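Long-range contact in extracellular solute-binding protein family 1 (Arthrobacter chlorophenolicus, PDB 4R2F), which binds the disaccharide laminaribiose and probably delivers it to an ABC-type sugar importer: residues A39-W47 with K69-F80. Residues are numbered along the deposited sequence; the frame is centred on the assembly and turned at random.
Sequences AIKFWDMPW and KATYQIIQWNNF. With BGC (beta-D-glucopyranose), chain B; BGC (beta-D-glucopyranose), chain C.
W77 meets W47 edge-to-face, with the rim of W77 directed at the face of W47, ring planes at 87° and six-membered centroids 5.0 Å apart. One face of the W77 indole lies against the glucose of chain B; the opposite face carries M45 CE, 3.9 Å from the six-membered centroid, and P46 CD over the five-membered ring. The M45 chain, bent at chi2 and chi3, folds its methyl back onto that face. W77 NE1 donates to P46 O at 2.9 Å, from above the carbonyl plane, which should limit rotation of the indole. Both tryptophans line the sugar pocket, just beyond the C-terminal ends of parallel strands 40-44 and 70-74, joined through helix 50-61 as a beta-alpha-beta unit. Six alternating backbone bonds, from I40 N to K69 O through I75 N to D44 O, fix the strand register. On the sheet face bearing W43 and Q73, I75 CD1 reaches from just past the strand over the W43 six-membered ring, 3.7 Å from its centroid. On the face of F42, D44 and Y72, Y72 OH lies 2.5 Å from D44 OD2, carboxylate and phenol ring turned 77° apart. Y52 also bonds D44 OD2, whereas T98 OG1 links D44 OD1 to W47 NE1, tying the strand end to the pocket wall.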
loop_
_atom_site.group_PDB
_atom_site.type_symbol
_atom_site.label_atom_id
_atom_site.label_comp_id
_atom_site.label_asym_id
_atom_site.label_seq_id
_atom_site.Cartn_x
_atom_site.Cartn_y
_atom_site.Cartn_z
ATOM N N ALA A 39 -11.013 2.317 28.467
ATOM C CA ALA A 39 -10.064 1.619 27.596
ATOM C C ALA A 39 -9.713 2.422 26.341
ATOM O O ALA A 39 -10.565 3.093 25.765
ATOM C CB ALA A 39 -10.613 0.258 27.201
ATOM N N ILE A 40 -8.458 2.352 25.914
ATOM C CA ILE A 40 -8.060 2.976 24.649
ATOM C C ILE A 40 -8.423 2.003 23.540
ATOM O O ILE A 40 -7.893 0.908 23.491
ATOM C CB ILE A 40 -6.544 3.332 24.610
ATOM C CG1 ILE A 40 -6.269 4.558 25.493
ATOM C CG2 ILE A 40 -6.040 3.583 23.190
ATOM C CD1 ILE A 40 -7.141 5.762 25.210
ATOM N N LYS A 41 -9.339 2.412 22.662
ATOM C CA LYS A 41 -9.674 1.603 21.492
ATOM C C LYS A 41 -8.671 1.776 20.367
ATOM O O LYS A 41 -8.497 2.878 19.854
ATOM C CB LYS A 41 -11.066 1.956 20.976
ATOM C CG LYS A 41 -12.168 1.554 21.943
ATOM C CD LYS A 41 -13.495 2.129 21.501
ATOM C CE LYS A 41 -14.571 1.759 22.499
ATOM N NZ LYS A 41 -15.848 2.388 22.089
ATOM N N PHE A 42 -8.058 0.664 19.971
ATOM C CA PHE A 42 -7.140 0.614 18.850
ATOM C C PHE A 42 -7.778 -0.188 17.732
ATOM O O PHE A 42 -8.127 -1.354 17.911
ATOM C CB PHE A 42 -5.849 -0.033 19.287
ATOM C CG PHE A 42 -4.822 -0.179 18.196
ATOM C CD1 PHE A 42 -4.418 0.911 17.442
ATOM C CD2 PHE A 42 -4.214 -1.398 17.974
ATOM C CE1 PHE A 42 -3.467 0.761 16.462
ATOM C CE2 PHE A 42 -3.242 -1.553 17.010
ATOM C CZ PHE A 42 -2.878 -0.481 16.239
ATOM N N TRP A 43 -7.945 0.447 16.577
ATOM C CA TRP A 43 -8.412 -0.234 15.382
ATOM C C TRP A 43 -7.242 -0.461 14.440
ATOM O O TRP A 43 -6.461 0.456 14.168
ATOM C CB TRP A 43 -9.468 0.611 14.669
ATOM C CG TRP A 43 -10.815 0.683 15.356
ATOM C CD1 TRP A 43 -11.141 0.248 16.614
ATOM C CD2 TRP A 43 -12.007 1.249 14.808
ATOM N NE1 TRP A 43 -12.472 0.512 16.877
ATOM C CE2 TRP A 43 -13.026 1.119 15.786
ATOM C CE3 TRP A 43 -12.319 1.845 13.578
ATOM C CZ2 TRP A 43 -14.335 1.578 15.580
ATOM C CZ3 TRP A 43 -13.630 2.290 13.365
ATOM C CH2 TRP A 43 -14.619 2.154 14.372
ATOM N N ASP A 44 -7.192 -1.664 13.878
ATOM C CA ASP A 44 -6.087 -2.127 13.046
ATOM C C ASP A 44 -6.643 -2.840 11.805
ATOM O O ASP A 44 -7.763 -3.347 11.832
ATOM C CB ASP A 44 -5.232 -3.110 13.854
ATOM C CG ASP A 44 -3.810 -3.309 13.273
ATOM O OD1 ASP A 44 -3.308 -2.410 12.558
ATOM O OD2 ASP A 44 -3.175 -4.341 13.587
ATOM N N MET A 45 -5.861 -2.898 10.732
ATOM C CA MET A 45 -6.325 -3.475 9.479
ATOM C C MET A 45 -5.776 -4.915 9.382
ATOM O O MET A 45 -4.859 -5.294 10.127
ATOM C CB MET A 45 -5.827 -2.639 8.288
ATOM C CG MET A 45 -6.156 -1.139 8.326
ATOM S SD MET A 45 -7.852 -0.694 8.728
ATOM C CE MET A 45 -8.643 -1.245 7.247
ATOM N N PRO A 46 -6.272 -5.695 8.419
ATOM C CA PRO A 46 -5.644 -6.969 8.152
ATOM C C PRO A 46 -4.468 -6.700 7.233
ATOM O O PRO A 46 -4.601 -6.722 6.007
ATOM C CB PRO A 46 -6.765 -7.789 7.465
ATOM C CG PRO A 46 -8.008 -6.954 7.592
ATOM C CD PRO A 46 -7.491 -5.546 7.616
ATOM N N TRP A 47 -3.346 -6.352 7.836
ATOM C CA TRP A 47 -2.130 -6.007 7.118
ATOM C C TRP A 47 -1.438 -7.133 6.352
ATOM O O TRP A 47 -0.843 -6.907 5.314
ATOM C CB TRP A 47 -1.172 -5.230 8.014
ATOM C CG TRP A 47 -1.673 -3.848 8.279
ATOM C CD1 TRP A 47 -2.216 -3.380 9.431
ATOM C CD2 TRP A 47 -1.711 -2.764 7.352
ATOM N NE1 TRP A 47 -2.580 -2.072 9.284
ATOM C CE2 TRP A 47 -2.274 -1.669 8.016
ATOM C CE3 TRP A 47 -1.312 -2.613 6.026
ATOM C CZ2 TRP A 47 -2.449 -0.443 7.401
ATOM C CZ3 TRP A 47 -1.486 -1.396 5.421
ATOM C CH2 TRP A 47 -2.050 -0.327 6.104
ATOM N N LYS A 69 -5.662 0.735 29.715
ATOM C CA LYS A 69 -5.612 -0.512 28.962
ATOM C C LYS A 69 -6.043 -0.158 27.518
ATOM O O LYS A 69 -6.610 0.936 27.288
ATOM C CB LYS A 69 -6.572 -1.520 29.608
ATOM C CG LYS A 69 -7.804 -0.831 30.191
ATOM C CD LYS A 69 -8.708 -1.742 30.989
ATOM C CE LYS A 69 -9.690 -0.898 31.785
ATOM N NZ LYS A 69 -10.882 -1.696 32.170
ATOM N N ALA A 70 -5.793 -1.071 26.580
ATOM C CA ALA A 70 -6.170 -0.910 25.175
ATOM C C ALA A 70 -6.950 -2.116 24.706
ATOM O O ALA A 70 -6.627 -3.235 25.084
ATOM C CB ALA A 70 -4.926 -0.765 24.309
ATOM N N THR A 71 -7.949 -1.892 23.854
ATOM C CA THR A 71 -8.655 -2.991 23.201
ATOM C C THR A 71 -8.258 -2.996 21.725
ATOM O O THR A 71 -7.970 -1.951 21.148
ATOM C CB THR A 71 -10.178 -2.877 23.405
ATOM O OG1 THR A 71 -10.672 -1.664 22.823
ATOM C CG2 THR A 71 -10.515 -2.877 24.897
ATOM N N TYR A 72 -8.232 -4.174 21.125
ATOM C CA TYR A 72 -7.865 -4.335 19.728
ATOM C C TYR A 72 -9.070 -4.733 18.913
ATOM O O TYR A 72 -9.809 -5.628 19.283
ATOM C CB TYR A 72 -6.792 -5.422 19.607
ATOM C CG TYR A 72 -6.196 -5.651 18.225
ATOM C CD1 TYR A 72 -5.068 -4.955 17.814
ATOM C CD2 TYR A 72 -6.715 -6.611 17.370
ATOM C CE1 TYR A 72 -4.484 -5.171 16.576
ATOM C CE2 TYR A 72 -6.141 -6.834 16.123
ATOM C CZ TYR A 72 -5.019 -6.108 15.737
ATOM O OH TYR A 72 -4.435 -6.314 14.516
ATOM N N GLN A 73 -9.254 -4.087 17.778
ATOM C CA GLN A 73 -10.351 -4.413 16.892
ATOM C C GLN A 73 -9.910 -4.331 15.442
ATOM O O GLN A 73 -9.266 -3.362 15.054
ATOM C CB GLN A 73 -11.444 -3.413 17.183
ATOM C CG GLN A 73 -12.414 -3.181 16.066
ATOM C CD GLN A 73 -13.742 -3.643 16.478
ATOM O OE1 GLN A 73 -14.043 -4.830 16.381
ATOM N NE2 GLN A 73 -14.532 -2.723 17.029
ATOM N N ILE A 74 -10.264 -5.337 14.647
ATOM C CA ILE A 74 -9.893 -5.403 13.232
ATOM C C ILE A 74 -10.977 -4.785 12.366
ATOM O O ILE A 74 -12.135 -5.141 12.476
ATOM C CB ILE A 74 -9.702 -6.845 12.740
ATOM C CG1 ILE A 74 -8.591 -7.540 13.524
ATOM C CG2 ILE A 74 -9.365 -6.855 11.257
ATOM C CD1 ILE A 74 -8.602 -9.057 13.351
ATOM N N ILE A 75 -10.578 -3.860 11.509
ATOM C CA ILE A 75 -11.460 -3.254 10.521
ATOM C C ILE A 75 -11.104 -3.894 9.189
ATOM O O ILE A 75 -9.941 -3.950 8.835
ATOM C CB ILE A 75 -11.222 -1.726 10.449
ATOM C CG1 ILE A 75 -11.450 -1.089 11.811
ATOM C CG2 ILE A 75 -12.118 -1.100 9.385
ATOM C CD1 ILE A 75 -12.872 -1.235 12.344
ATOM N N GLN A 76 -12.093 -4.396 8.453
ATOM C CA GLN A 76 -11.833 -5.038 7.156
ATOM C C GLN A 76 -11.476 -4.003 6.079
ATOM O O GLN A 76 -11.857 -2.850 6.171
ATOM C CB GLN A 76 -13.044 -5.863 6.706
ATOM C CG GLN A 76 -13.413 -7.022 7.645
ATOM C CD GLN A 76 -12.267 -8.012 7.869
ATOM O OE1 GLN A 76 -11.962 -8.380 9.002
ATOM N NE2 GLN A 76 -11.630 -8.435 6.798
ATOM N N TRP A 77 -10.723 -4.423 5.064
ATOM C CA TRP A 77 -10.364 -3.515 4.005
ATOM C C TRP A 77 -11.559 -3.049 3.164
ATOM O O TRP A 77 -11.578 -1.897 2.721
ATOM C CB TRP A 77 -9.316 -4.137 3.096
ATOM C CG TRP A 77 -7.952 -4.048 3.650
ATOM C CD1 TRP A 77 -7.150 -5.082 4.034
ATOM C CD2 TRP A 77 -7.215 -2.853 3.897
ATOM N NE1 TRP A 77 -5.948 -4.601 4.507
ATOM C CE2 TRP A 77 -5.964 -3.235 4.429
ATOM C CE3 TRP A 77 -7.481 -1.493 3.706
ATOM C CZ2 TRP A 77 -5.000 -2.302 4.783
ATOM C CZ3 TRP A 77 -6.523 -0.570 4.055
ATOM C CH2 TRP A 77 -5.305 -0.971 4.597
ATOM N N ASN A 78 -12.546 -3.910 2.922
ATOM C CA ASN A 78 -13.627 -3.511 2.006
ATOM C C ASN A 78 -14.397 -2.337 2.597
ATOM O O ASN A 78 -14.851 -2.393 3.755
ATOM C CB ASN A 78 -14.580 -4.655 1.693
ATOM C CG ASN A 78 -15.436 -4.368 0.458
ATOM O OD1 ASN A 78 -14.923 -4.101 -0.639
ATOM N ND2 ASN A 78 -16.735 -4.411 0.631
ATOM N N ASN A 79 -14.488 -1.260 1.826
ATOM C CA ASN A 79 -15.252 -0.095 2.246
ATOM C C ASN A 79 -14.662 0.602 3.492
ATOM O O ASN A 79 -15.374 1.324 4.208
ATOM C CB ASN A 79 -16.725 -0.506 2.521
ATOM C CG ASN A 79 -17.729 0.570 2.112
ATOM O OD1 ASN A 79 -17.445 1.412 1.268
ATOM N ND2 ASN A 79 -18.901 0.539 2.710
ATOM N N PHE A 80 -13.365 0.421 3.738
ATOM C CA PHE A 80 -12.729 0.956 4.959
ATOM C C PHE A 80 -12.879 2.482 5.072
ATOM O O PHE A 80 -13.023 3.021 6.163
ATOM C CB PHE A 80 -11.242 0.580 5.016
ATOM C CG PHE A 80 -10.365 1.447 4.163
ATOM C CD1 PHE A 80 -10.191 1.170 2.815
ATOM C CD2 PHE A 80 -9.706 2.552 4.704
ATOM C CE1 PHE A 80 -9.402 1.984 2.021
ATOM C CE2 PHE A 80 -8.910 3.372 3.897
ATOM C CZ PHE A 80 -8.756 3.087 2.565
HETATM C C2 BGC B . -1.942 -3.980 1.517
HETATM C C3 BGC B . -3.003 -2.869 1.476
HETATM C C4 BGC B . -4.186 -3.337 0.617
HETATM C C5 BGC B . -4.697 -4.716 1.111
HETATM C C6 BGC B . -5.929 -5.217 0.347
HETATM C C1 BGC B . -2.588 -5.312 1.939
HETATM O O1 BGC B . -1.637 -6.376 1.896
HETATM O O2 BGC B . -0.885 -3.600 2.415
HETATM O O3 BGC B . -2.366 -1.650 1.007
HETATM O O4 BGC B . -5.296 -2.430 0.632
HETATM O O5 BGC B . -3.635 -5.623 0.996
HETATM O O6 BGC B . -5.658 -5.231 -1.055
HETATM C C2 BGC C . -1.864 0.601 1.589
HETATM C C3 BGC C . -2.523 1.822 2.233
HETATM C C4 BGC C . -3.717 2.265 1.399
HETATM C C5 BGC C . -4.678 1.099 1.202
HETATM C C6 BGC C . -5.836 1.463 0.264
HETATM C C1 BGC C . -2.932 -0.478 1.546
HETATM O O2 BGC C . -0.734 0.172 2.340
HETATM O O3 BGC C . -1.585 2.891 2.349
HETATM O O4 BGC C . -4.429 3.286 2.086
HETATM O O5 BGC C . -3.982 -0.035 0.672
HETATM O O6 BGC C . -5.384 1.778 -1.072
#